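Local coordinates for substrate binding periplasmic protein (Ralstonia solanacearum, PDB 3LOP) that probably serves as the periplasmic receptor of an amino-acid uptake system, holding a leucine in the cleft between its two lobes, at residues 39-47 / 297-307; 127-135 / 338-346. One frame throughout, in Å; residues are numbered along the deposited sequence.

Contact 1: 39-47 / 297-307; sequences NGGINGETI and AEAIRRAGPKP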
ATOM      1  N   ASN A  39      20.608  -3.566 -16.456  1.00  6.89           N
ATOM      2  CA  ASN A  39      20.319  -3.113 -17.808  1.00  6.38           C
ATOM      3  C   ASN A  39      20.996  -1.806 -18.181  1.00  7.71           C
ATOM      4  O   ASN A  39      20.660  -1.205 -19.195  1.00  9.67           O
ATOM      5  CB  ASN A  39      18.807  -2.977 -18.001  1.00  7.14           C
ATOM      6  CG  ASN A  39      18.132  -4.310 -18.253  1.00  7.58           C
ATOM      7  OD1 ASN A  39      18.147  -4.818 -19.373  1.00  7.25           O
ATOM      8  ND2 ASN A  39      17.547  -4.892 -17.210  1.00  6.67           N
ATOM      9  N   GLY A  40      21.939  -1.345 -17.371  1.00  6.92           N
ATOM     10  CA  GLY A  40      22.609  -0.110 -17.736  1.00  7.01           C
ATOM     11  C   GLY A  40      22.304   1.107 -16.886  1.00  8.05           C
ATOM     12  O   GLY A  40      22.908   2.163 -17.084  1.00  8.34           O
ATOM     13  N   GLY A  41      21.378   0.963 -15.939  1.00  7.45           N
ATOM     14  CA  GLY A  41      21.038   2.060 -15.046  1.00  8.99           C
ATOM     15  C   GLY A  41      20.262   3.143 -15.732  1.00  9.38           C
ATOM     16  O   GLY A  41      19.507   2.864 -16.654  1.00 11.11           O
ATOM     17  N   ILE A  42      20.443   4.377 -15.281  1.00 10.27           N
ATOM     18  CA  ILE A  42      19.742   5.505 -15.875  1.00 12.93           C
ATOM     19  C   ILE A  42      20.749   6.469 -16.481  1.00 14.08           C
ATOM     20  O   ILE A  42      21.547   7.075 -15.768  1.00 13.83           O
ATOM     21  CB  ILE A  42      18.903   6.256 -14.829  1.00 13.72           C
ATOM     22  CG1 ILE A  42      17.884   5.306 -14.201  1.00 14.95           C
ATOM     23  CG2 ILE A  42      18.192   7.429 -15.483  1.00 14.33           C
ATOM     24  CD1 ILE A  42      17.012   5.954 -13.146  1.00 16.46           C
ATOM     25  N   ASN A  43      20.701   6.606 -17.801  1.00 17.28           N
ATOM     26  CA  ASN A  43      21.616   7.490 -18.512  1.00 19.44           C
ATOM     27  C   ASN A  43      23.054   7.164 -18.109  1.00 18.92           C
ATOM     28  O   ASN A  43      23.876   8.057 -17.909  1.00 20.36           O
ATOM     29  CB  ASN A  43      21.292   8.957 -18.198  1.00 21.82           C
ATOM     30  CG  ASN A  43      19.884   9.353 -18.629  1.00 24.44           C
ATOM     31  OD1 ASN A  43      19.485   9.133 -19.774  1.00 24.86           O
ATOM     32  ND2 ASN A  43      19.128   9.948 -17.711  1.00 26.38           N
ATOM     33  N   GLY A  44      23.339   5.870 -17.982  1.00 17.99           N
ATOM     34  CA  GLY A  44      24.671   5.424 -17.614  1.00 17.03           C
ATOM     35  C   GLY A  44      25.017   5.575 -16.144  1.00 16.58           C
ATOM     36  O   GLY A  44      26.161   5.357 -15.748  1.00 17.83           O
ATOM     37  N   GLU A  45      24.037   5.940 -15.327  1.00 14.28           N
ATOM     38  CA  GLU A  45      24.289   6.116 -13.904  1.00 13.69           C
ATOM     39  C   GLU A  45      23.680   4.997 -13.064  1.00 11.42           C
ATOM     40  O   GLU A  45      22.596   4.502 -13.366  1.00  9.84           O
ATOM     41  CB  GLU A  45      23.752   7.472 -13.439  1.00 16.46           C
ATOM     42  CG  GLU A  45      24.360   8.655 -14.179  1.00 20.82           C
ATOM     43  CD  GLU A  45      23.927   9.991 -13.609  1.00 23.21           C
ATOM     44  OE1 GLU A  45      24.308  10.300 -12.460  1.00 26.17           O
ATOM     45  OE2 GLU A  45      23.204  10.731 -14.310  1.00 25.46           O
ATOM     46  N   THR A  46      24.400   4.603 -12.018  1.00 10.25           N
ATOM     47  CA  THR A  46      23.965   3.547 -11.106  1.00  9.00           C
ATOM     48  C   THR A  46      22.996   4.111 -10.078  1.00  9.33           C
ATOM     49  O   THR A  46      23.231   5.181  -9.519  1.00 10.22           O
ATOM     50  CB  THR A  46      25.143   2.954 -10.293  1.00  9.56           C
ATOM     51  OG1 THR A  46      26.160   2.477 -11.167  1.00 11.90           O
ATOM     52  CG2 THR A  46      24.678   1.792  -9.451  1.00 11.39           C
ATOM     53  N   ILE A  47      21.916   3.382  -9.818  1.00  7.97           N
ATOM     54  CA  ILE A  47      20.950   3.816  -8.822  1.00  8.18           C
ATOM     55  C   ILE A  47      21.260   3.083  -7.524  1.00  7.09           C
ATOM     56  O   ILE A  47      21.472   1.872  -7.520  1.00  8.97           O
ATOM     57  CB  ILE A  47      19.504   3.483  -9.244  1.00 10.97           C
ATOM     58  CG1 ILE A  47      19.192   4.128 -10.596  1.00 14.35           C
ATOM     59  CG2 ILE A  47      18.527   3.967  -8.174  1.00 12.71           C
ATOM     60  CD1 ILE A  47      19.360   5.638 -10.622  1.00 17.20           C
ATOM     61  N   ALA A 297      11.983   5.936 -11.303  1.00  4.17           N
ATOM     62  CA  ALA A 297      13.070   5.792 -12.263  1.00  4.54           C
ATOM     63  C   ALA A 297      12.800   6.572 -13.549  1.00  5.07           C
ATOM     64  O   ALA A 297      13.712   7.173 -14.111  1.00  3.85           O
ATOM     65  CB  ALA A 297      13.298   4.315 -12.582  1.00  4.86           C
ATOM     66  N   GLU A 298      11.552   6.561 -14.013  1.00  5.36           N
ATOM     67  CA  GLU A 298      11.190   7.284 -15.227  1.00  5.71           C
ATOM     68  C   GLU A 298      11.368   8.783 -15.002  1.00  5.94           C
ATOM     69  O   GLU A 298      11.836   9.503 -15.884  1.00  5.74           O
ATOM     70  CB  GLU A 298       9.741   6.973 -15.614  1.00  6.77           C
ATOM     71  CG  GLU A 298       9.187   7.775 -16.794  1.00  7.60           C
ATOM     72  CD  GLU A 298       9.970   7.595 -18.089  1.00  9.93           C
ATOM     73  OE1 GLU A 298      10.732   6.613 -18.219  1.00 10.45           O
ATOM     74  OE2 GLU A 298       9.806   8.441 -18.991  1.00 11.12           O
ATOM     75  N   ALA A 299      10.996   9.255 -13.816  1.00  5.85           N
ATOM     76  CA  ALA A 299      11.146  10.669 -13.503  1.00  4.51           C
ATOM     77  C   ALA A 299      12.628  11.024 -13.464  1.00  4.88           C
ATOM     78  O   ALA A 299      13.036  12.067 -13.967  1.00  4.70           O
ATOM     79  CB  ALA A 299      10.490  10.988 -12.165  1.00  4.94           C
ATOM     80  N   ILE A 300      13.438  10.151 -12.869  1.00  4.17           N
ATOM     81  CA  ILE A 300      14.871  10.405 -12.793  1.00  5.17           C
ATOM     82  C   ILE A 300      15.462  10.449 -14.200  1.00  4.94           C
ATOM     83  O   ILE A 300      16.311  11.287 -14.502  1.00  4.93           O
ATOM     84  CB  ILE A 300      15.583   9.320 -11.954  1.00  4.75           C
ATOM     85  CG1 ILE A 300      15.090   9.394 -10.504  1.00  5.06           C
ATOM     86  CG2 ILE A 300      17.094   9.526 -12.008  1.00  6.81           C
ATOM     87  CD1 ILE A 300      15.656   8.322  -9.592  1.00  5.79           C
ATOM     88  N   ARG A 301      14.996   9.552 -15.062  1.00  4.79           N
ATOM     89  CA  ARG A 301      15.473   9.498 -16.439  1.00  6.17           C
ATOM     90  C   ARG A 301      15.170  10.810 -17.157  1.00  7.21           C
ATOM     91  O   ARG A 301      16.025  11.360 -17.852  1.00  9.05           O
ATOM     92  CB  ARG A 301      14.804   8.341 -17.186  1.00  6.29           C
ATOM     93  CG  ARG A 301      15.367   8.111 -18.584  1.00  8.24           C
ATOM     94  CD  ARG A 301      14.579   7.049 -19.337  1.00 11.84           C
ATOM     95  NE  ARG A 301      13.254   7.526 -19.723  1.00 15.56           N
ATOM     96  CZ  ARG A 301      13.038   8.479 -20.626  1.00 17.67           C
ATOM     97  NH1 ARG A 301      14.061   9.058 -21.241  1.00 19.35           N
ATOM     98  NH2 ARG A 301      11.799   8.857 -20.912  1.00 17.89           N
ATOM     99  N   ARG A 302      13.951  11.311 -16.982  1.00  7.49           N
ATOM    100  CA  ARG A 302      13.539  12.557 -17.616  1.00  6.82           C
ATOM    101  C   ARG A 302      14.259  13.774 -17.049  1.00  8.91           C
ATOM    102  O   ARG A 302      14.379  14.801 -17.722  1.00  9.79           O
ATOM    103  CB  ARG A 302      12.027  12.748 -17.467  1.00  6.68           C
ATOM    104  CG  ARG A 302      11.193  11.685 -18.159  1.00  6.28           C
ATOM    105  CD  ARG A 302       9.717  12.021 -18.052  1.00  9.00           C
ATOM    106  NE  ARG A 302       8.872  11.010 -18.679  1.00 10.08           N
ATOM    107  CZ  ARG A 302       7.593  11.196 -18.992  1.00 10.40           C
ATOM    108  NH1 ARG A 302       7.006  12.360 -18.738  1.00 10.34           N
ATOM    109  NH2 ARG A 302       6.899  10.220 -19.562  1.00 13.02           N
ATOM    110  N   ALA A 303      14.740  13.660 -15.815  1.00  8.51           N
ATOM    111  CA  ALA A 303      15.435  14.764 -15.161  1.00  9.22           C
ATOM    112  C   ALA A 303      16.800  15.055 -15.774  1.00 10.63           C
ATOM    113  O   ALA A 303      17.376  16.118 -15.534  1.00 11.92           O
ATOM    114  CB  ALA A 303      15.578  14.480 -13.673  1.00  8.81           C
ATOM    115  N   GLY A 304      17.323  14.111 -16.550  1.00 12.39           N
ATOM    116  CA  GLY A 304      18.610  14.319 -17.192  1.00 13.95           C
ATOM    117  C   GLY A 304      19.810  13.880 -16.375  1.00 15.01           C
ATOM    118  O   GLY A 304      19.663  13.441 -15.238  1.00 14.70           O
ATOM    119  N   PRO A 305      21.025  13.987 -16.939  1.00 17.17           N
ATOM    120  CA  PRO A 305      22.270  13.600 -16.268  1.00 17.71           C
ATOM    121  C   PRO A 305      22.478  14.322 -14.940  1.00 17.03           C
ATOM    122  O   PRO A 305      22.091  15.481 -14.789  1.00 17.63           O
ATOM    123  CB  PRO A 305      23.338  13.967 -17.295  1.00 19.21           C
ATOM    124  CG  PRO A 305      22.634  13.746 -18.590  1.00 19.56           C
ATOM    125  CD  PRO A 305      21.293  14.392 -18.329  1.00 18.62           C
ATOM    126  N   LYS A 306      23.095  13.624 -13.989  1.00 16.61           N
ATOM    127  CA  LYS A 306      23.372  14.174 -12.665  1.00 16.48           C
ATOM    128  C   LYS A 306      22.183  14.994 -12.177  1.00 15.53           C
ATOM    129  O   LYS A 306      22.326  16.162 -11.816  1.00 14.53           O
ATOM    130  CB  LYS A 306      24.622  15.055 -12.722  1.00 19.54           C
ATOM    131  CG  LYS A 306      25.851  14.343 -13.268  1.00 22.81           C
ATOM    132  CD  LYS A 306      27.056  15.267 -13.300  1.00 25.78           C
ATOM    133  CE  LYS A 306      28.287  14.552 -13.838  1.00 28.18           C
ATOM    134  NZ  LYS A 306      29.491  15.433 -13.828  1.00 30.44           N
ATOM    135  N   PRO A 307      20.991  14.378 -12.142  1.00 14.24           N
ATOM    136  CA  PRO A 307      19.760  15.040 -11.706  1.00 13.92           C
ATOM    137  C   PRO A 307      19.745  15.474 -10.249  1.00 13.11           C
ATOM    138  O   PRO A 307      20.244  14.769  -9.373  1.00 13.38           O
ATOM    139  CB  PRO A 307      18.695  13.991 -11.998  1.00 14.16           C
ATOM    140  CG  PRO A 307      19.410  12.724 -11.678  1.00 14.35           C
ATOM    141  CD  PRO A 307      20.752  12.939 -12.357  1.00 14.07           C
TER
HETATM  142  O   HOH W   1      18.981  10.882 -15.073  1.00 15.68           O
HETATM  143  O   HOH W   2      16.887   8.535 -21.829  1.00 23.85           O
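Ile42 lies against the last turns of helix 284-303, and its two branches divide the apolar work. With CG1 beside the backbone N (chi1 -59°), CG2 is anti to it and settles on the helix backbone 3.5 Å from Arg301 CA, while CD1 reaches deeper and comes 3.7 Å from Ile300 CG2; the two isoleucine side chains cross at about a right angle. CD1 also lies 3.6 Å from Ala297 O, beside the small Ala297 methyl. Leu36 and Ile6 extend this greasy patch into the lobe.

The polar contacts lie nearer the surface. Asn43 ND2 gives Arg301 O a weak hydrogen bond of 3.4 Å, and a better one of 2.8 Å to water 1. That water donates hydrogen bonds to Ile300 O and Gly304 O, so a carbonyl in the last turn of the helix and one just beyond it are bridged by one water. Water 2, accepting from Arg301 NH1, ties only weakly to Asn43 OD1. The guanidinium also turns back along its own helix, gripping Glu298 side-on with NE and NH2.

A carboxylate-to-backbone bond is made by Glu45. Its chain, extended beyond CG, brings OE2 2.9 Å from Lys306 N, which meets the syn side of the carboxylate with an N-H...O angle of 157°; a long acidic side chain suits this backbone N-H beyond the helix.

Ile42 to Glu45 form a type I' turn, with Asn43 and Gly44 at its positive-phi corners: a tight connection between helix 19-38 and edge strand 47-53 of a Rossmann-like lobe, packed on a helix end.

Contact 2: 127-135 / 338-346; sequences QEIDKMITA and PGSHYIELG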
ATOM      1  N   GLN A 127     -11.704   5.369  -2.511  1.00  4.98           N
ATOM      2  CA  GLN A 127     -12.154   4.744  -3.747  1.00  5.15           C
ATOM      3  C   GLN A 127     -12.414   3.263  -3.491  1.00  5.00           C
ATOM      4  O   GLN A 127     -13.394   2.709  -3.986  1.00  5.28           O
ATOM      5  CB  GLN A 127     -11.111   4.896  -4.856  1.00  4.95           C
ATOM      6  CG  GLN A 127     -10.907   6.319  -5.344  1.00  6.76           C
ATOM      7  CD  GLN A 127      -9.948   6.384  -6.518  1.00  6.95           C
ATOM      8  OE1 GLN A 127     -10.312   6.066  -7.654  1.00 11.96           O
ATOM      9  NE2 GLN A 127      -8.711   6.777  -6.248  1.00  5.31           N
ATOM     10  N   GLU A 128     -11.532   2.630  -2.718  1.00  4.78           N
ATOM     11  CA  GLU A 128     -11.672   1.215  -2.381  1.00  5.38           C
ATOM     12  C   GLU A 128     -12.959   0.989  -1.590  1.00  4.77           C
ATOM     13  O   GLU A 128     -13.741   0.084  -1.890  1.00  5.00           O
ATOM     14  CB  GLU A 128     -10.496   0.740  -1.521  1.00  4.61           C
ATOM     15  CG  GLU A 128      -9.145   0.668  -2.215  1.00  6.95           C
ATOM     16  CD  GLU A 128      -8.081   0.080  -1.302  1.00  9.07           C
ATOM     17  OE1 GLU A 128      -8.316  -1.019  -0.757  1.00  9.57           O
ATOM     18  OE2 GLU A 128      -7.015   0.709  -1.126  1.00  9.65           O
ATOM     19  N   ILE A 129     -13.165   1.821  -0.573  1.00  5.15           N
ATOM     20  CA  ILE A 129     -14.338   1.721   0.283  1.00  5.28           C
ATOM     21  C   ILE A 129     -15.629   1.953  -0.495  1.00  5.76           C
ATOM     22  O   ILE A 129     -16.587   1.189  -0.362  1.00  6.38           O
ATOM     23  CB  ILE A 129     -14.229   2.711   1.466  1.00  5.71           C
ATOM     24  CG1 ILE A 129     -13.068   2.288   2.372  1.00  5.64           C
ATOM     25  CG2 ILE A 129     -15.534   2.746   2.249  1.00  6.94           C
ATOM     26  CD1 ILE A 129     -12.736   3.275   3.475  1.00  7.22           C
ATOM     27  N   ASP A 130     -15.659   2.998  -1.316  1.00  6.04           N
ATOM     28  CA  ASP A 130     -16.850   3.273  -2.112  1.00  7.45           C
ATOM     29  C   ASP A 130     -17.214   2.061  -2.960  1.00  7.01           C
ATOM     30  O   ASP A 130     -18.356   1.603  -2.956  1.00  7.55           O
ATOM     31  CB  ASP A 130     -16.624   4.470  -3.045  1.00  9.73           C
ATOM     32  CG  ASP A 130     -16.638   5.794  -2.313  1.00 14.70           C
ATOM     33  OD1 ASP A 130     -17.298   5.887  -1.256  1.00 17.81           O
ATOM     34  OD2 ASP A 130     -16.002   6.752  -2.805  1.00 18.46           O
ATOM     35  N   LYS A 131     -16.236   1.535  -3.686  1.00  7.24           N
ATOM     36  CA  LYS A 131     -16.482   0.395  -4.558  1.00  7.59           C
ATOM     37  C   LYS A 131     -16.939  -0.861  -3.813  1.00  7.43           C
ATOM     38  O   LYS A 131     -17.938  -1.474  -4.189  1.00  8.10           O
ATOM     39  CB  LYS A 131     -15.228   0.094  -5.382  1.00 10.75           C
ATOM     40  CG  LYS A 131     -15.513  -0.512  -6.752  1.00 15.20           C
ATOM     41  CD  LYS A 131     -14.249  -0.575  -7.596  1.00 17.66           C
ATOM     42  CE  LYS A 131     -14.531  -1.121  -8.985  1.00 19.21           C
ATOM     43  NZ  LYS A 131     -15.497  -0.268  -9.727  1.00 19.46           N
HETATM   44  N   MSE A 132     -16.223  -1.234  -2.756  1.00  6.78           N
HETATM   45  CA  MSE A 132     -16.571  -2.432  -1.991  1.00  6.99           C
HETATM   46  C   MSE A 132     -17.869  -2.322  -1.201  1.00  7.82           C
HETATM   47  O   MSE A 132     -18.685  -3.245  -1.208  1.00  6.87           O
HETATM   48  CB  MSE A 132     -15.444  -2.802  -1.021  1.00  7.87           C
HETATM   49  CG  MSE A 132     -14.216  -3.394  -1.677  1.00  8.29           C
HETATM   50 SE   MSE A 132     -12.927  -3.996  -0.363  1.00 16.38          SE
HETATM   51  CE  MSE A 132     -11.948  -2.348  -0.130  1.00  9.01           C
ATOM     52  N   ILE A 133     -18.054  -1.207  -0.504  1.00  7.22           N
ATOM     53  CA  ILE A 133     -19.258  -1.026   0.291  1.00  7.18           C
ATOM     54  C   ILE A 133     -20.494  -0.902  -0.595  1.00  7.68           C
ATOM     55  O   ILE A 133     -21.534  -1.489  -0.300  1.00  8.13           O
ATOM     56  CB  ILE A 133     -19.132   0.212   1.216  1.00  7.42           C
ATOM     57  CG1 ILE A 133     -17.977   0.000   2.200  1.00  7.22           C
ATOM     58  CG2 ILE A 133     -20.430   0.434   1.982  1.00  7.98           C
ATOM     59  CD1 ILE A 133     -18.151  -1.208   3.106  1.00  9.43           C
ATOM     60  N   THR A 134     -20.381  -0.159  -1.690  1.00  7.19           N
ATOM     61  CA  THR A 134     -21.520  -0.005  -2.588  1.00  8.26           C
ATOM     62  C   THR A 134     -21.914  -1.359  -3.171  1.00  7.92           C
ATOM     63  O   THR A 134     -23.096  -1.629  -3.387  1.00  8.07           O
ATOM     64  CB  THR A 134     -21.206   0.983  -3.726  1.00  9.10           C
ATOM     65  OG1 THR A 134     -20.957   2.277  -3.170  1.00 11.77           O
ATOM     66  CG2 THR A 134     -22.379   1.080  -4.691  1.00 11.13           C
ATOM     67  N   ALA A 135     -20.924  -2.211  -3.419  1.00  6.63           N
ATOM     68  CA  ALA A 135     -21.192  -3.541  -3.954  1.00  6.87           C
ATOM     69  C   ALA A 135     -22.009  -4.340  -2.939  1.00  7.55           C
ATOM     70  O   ALA A 135     -22.950  -5.044  -3.309  1.00  8.81           O
ATOM     71  CB  ALA A 135     -19.883  -4.260  -4.263  1.00  6.97           C
ATOM     72  N   PRO A 338      -4.888  10.567  -6.974  1.00  6.68           N
ATOM     73  CA  PRO A 338      -3.767   9.627  -7.081  1.00  6.04           C
ATOM     74  C   PRO A 338      -3.284   9.539  -8.525  1.00  6.70           C
ATOM     75  O   PRO A 338      -4.056   9.756  -9.461  1.00  6.63           O
ATOM     76  CB  PRO A 338      -4.373   8.308  -6.606  1.00  6.45           C
ATOM     77  CG  PRO A 338      -5.446   8.749  -5.647  1.00  7.03           C
ATOM     78  CD  PRO A 338      -6.068   9.911  -6.383  1.00  7.40           C
ATOM     79  N   GLY A 339      -2.006   9.213  -8.697  1.00  3.98           N
ATOM     80  CA  GLY A 339      -1.446   9.099 -10.031  1.00  4.99           C
ATOM     81  C   GLY A 339      -2.148   8.071 -10.899  1.00  4.55           C
ATOM     82  O   GLY A 339      -2.312   8.273 -12.101  1.00  6.28           O
ATOM     83  N   SER A 340      -2.554   6.961 -10.291  1.00  3.74           N
ATOM     84  CA  SER A 340      -3.237   5.896 -11.010  1.00  4.75           C
ATOM     85  C   SER A 340      -4.733   5.932 -10.762  1.00  6.02           C
ATOM     86  O   SER A 340      -5.177   6.097  -9.627  1.00  5.40           O
ATOM     87  CB  SER A 340      -2.699   4.532 -10.579  1.00  4.53           C
ATOM     88  OG  SER A 340      -3.531   3.490 -11.064  1.00  5.05           O
ATOM     89  N   HIS A 341      -5.508   5.777 -11.831  1.00  6.76           N
ATOM     90  CA  HIS A 341      -6.959   5.771 -11.719  1.00  8.31           C
ATOM     91  C   HIS A 341      -7.488   4.339 -11.766  1.00  7.97           C
ATOM     92  O   HIS A 341      -8.698   4.117 -11.800  1.00 10.20           O
ATOM     93  CB  HIS A 341      -7.587   6.598 -12.848  1.00 10.96           C
ATOM     94  CG  HIS A 341      -7.183   6.160 -14.220  1.00 14.20           C
ATOM     95  ND1 HIS A 341      -7.340   4.865 -14.662  1.00 16.57           N
ATOM     96  CD2 HIS A 341      -6.649   6.849 -15.256  1.00 16.07           C
ATOM     97  CE1 HIS A 341      -6.921   4.776 -15.911  1.00 16.37           C
ATOM     98  NE2 HIS A 341      -6.498   5.964 -16.296  1.00 17.59           N
ATOM     99  N   TYR A 342      -6.576   3.370 -11.753  1.00  6.34           N
ATOM    100  CA  TYR A 342      -6.961   1.964 -11.808  1.00  6.22           C
ATOM    101  C   TYR A 342      -7.487   1.388 -10.502  1.00  5.97           C
ATOM    102  O   TYR A 342      -6.859   1.507  -9.448  1.00  6.43           O
ATOM    103  CB  TYR A 342      -5.781   1.097 -12.257  1.00  6.20           C
ATOM    104  CG  TYR A 342      -6.071  -0.385 -12.159  1.00  6.29           C
ATOM    105  CD1 TYR A 342      -6.918  -1.012 -13.073  1.00  6.58           C
ATOM    106  CD2 TYR A 342      -5.546  -1.149 -11.115  1.00  6.23           C
ATOM    107  CE1 TYR A 342      -7.239  -2.361 -12.947  1.00  7.35           C
ATOM    108  CE2 TYR A 342      -5.861  -2.498 -10.978  1.00  8.13           C
ATOM    109  CZ  TYR A 342      -6.708  -3.096 -11.897  1.00  9.14           C
ATOM    110  OH  TYR A 342      -7.033  -4.425 -11.757  1.00 10.43           O
ATOM    111  N   ILE A 343      -8.646   0.746 -10.584  1.00  6.30           N
ATOM    112  CA  ILE A 343      -9.233   0.087  -9.430  1.00  7.10           C
ATOM    113  C   ILE A 343     -10.337  -0.860  -9.873  1.00  7.65           C
ATOM    114  O   ILE A 343     -11.245  -0.485 -10.619  1.00  7.86           O
ATOM    115  CB  ILE A 343      -9.787   1.087  -8.385  1.00  7.58           C
ATOM    116  CG1 ILE A 343     -10.372   0.304  -7.206  1.00  8.16           C
ATOM    117  CG2 ILE A 343     -10.831   2.001  -9.014  1.00  8.08           C
ATOM    118  CD1 ILE A 343     -10.768   1.166  -6.029  1.00  8.12           C
ATOM    119  N   GLU A 344     -10.228  -2.104  -9.430  1.00  6.91           N
ATOM    120  CA  GLU A 344     -11.213  -3.123  -9.756  1.00  8.35           C
ATOM    121  C   GLU A 344     -11.433  -3.951  -8.504  1.00  8.15           C
ATOM    122  O   GLU A 344     -10.617  -3.926  -7.583  1.00 11.50           O
ATOM    123  CB  GLU A 344     -10.711  -4.031 -10.887  1.00 11.57           C
ATOM    124  CG  GLU A 344     -10.444  -3.316 -12.204  1.00 16.71           C
ATOM    125  CD  GLU A 344     -10.005  -4.265 -13.309  1.00 20.83           C
ATOM    126  OE1 GLU A 344      -9.079  -5.070 -13.076  1.00 23.20           O
ATOM    127  OE2 GLU A 344     -10.582  -4.201 -14.416  1.00 23.64           O
ATOM    128  N   LEU A 345     -12.543  -4.671  -8.456  1.00  6.82           N
ATOM    129  CA  LEU A 345     -12.812  -5.508  -7.302  1.00  6.42           C
ATOM    130  C   LEU A 345     -12.263  -6.898  -7.573  1.00  5.73           C
ATOM    131  O   LEU A 345     -12.126  -7.314  -8.729  1.00  5.54           O
ATOM    132  CB  LEU A 345     -14.316  -5.570  -7.019  1.00  5.86           C
ATOM    133  CG  LEU A 345     -14.955  -4.248  -6.579  1.00  7.16           C
ATOM    134  CD1 LEU A 345     -16.446  -4.447  -6.360  1.00  9.25           C
ATOM    135  CD2 LEU A 345     -14.295  -3.752  -5.297  1.00  8.25           C
ATOM    136  N   GLY A 346     -11.930  -7.602  -6.499  1.00  5.55           N
ATOM    137  CA  GLY A 346     -11.392  -8.942  -6.625  1.00  5.37           C
ATOM    138  C   GLY A 346     -11.828  -9.806  -5.462  1.00  5.21           C
ATOM    139  O   GLY A 346     -12.425  -9.316  -4.501  1.00  5.23           O
TER
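Leu345 fits against the helix at Lys131, Met132 and Ala135, and here the contact is tightest. Its CD2 comes 3.6 Å from CG of selenomethionine Met132, while its CD1 turns to the methyl of Ala135, CB to CD1 4.0 Å. A branched leucine suits this place because each methyl has its own partner, and the small Ala135 methyl suits a position facing Leu345 CD1. Lys131 lays its aliphatic carbons over the same leucine, its CG 3.8 Å from Leu345 CD2. Two residues before Leu345, Ile343 packs one helical turn back, at Gln127 and Glu128, with CD1 3.7 Å from Gln127 O and equally near Glu128 N. Its CG1 is anti to the backbone N (chi1 -180°), which extends the chain toward the helix. Glu128 lies on this inner side: of its side chain, CG is nearest to Ile343 CD1 (4.2 Å), and its buried carboxylate is held by a hydrogen bond between OE2 and Ser229 OG.

Helix 125-138 thus packs across strand 344-348; the axes of 127-135 and 344-346 approach to 9.1 Å, with a crossing angle of -58°. The strand is the middle one of a small antiparallel sheet, between 249-252 and 354-356. The helix belongs to the lobe built on the parallel sheet of strand 144-149, as in other two-lobed periplasmic binding proteins; Met132 and Ile129 also reach Phe201 of that sheet.

No hydrogen bond joins the two segments, and toward the edge the packing thins. The partly exposed Lys131 bends at its end (chi4 61°), CE resting 3.7 Å from Ile343 O; a long flexible chain can give methylenes to the apolar patch while its ammonium continues past it. Gln127 and Pro338 approach each other from opposite directions.

Contact 1 lies near one end of the molecule, about 25 Å from the centre of the chain, whereas contact 2 sits about 13 Å from it, near the ligand cleft. The two share no secondary-structure element, and their centres are 33 Å apart. Neither is fully buried: contact 1 mixes buried isoleucines with exposed residues, while every residue touching in contact 2 is buried or partly exposed. Chemistry follows place. At the outer turn of 39-47, side chains and waters serve backbone groups around a helix end. Between 127-135 and 338-346, where regular helix and strand satisfy much of their own backbone, the contact is van der Waals packing without a hydrogen bond across.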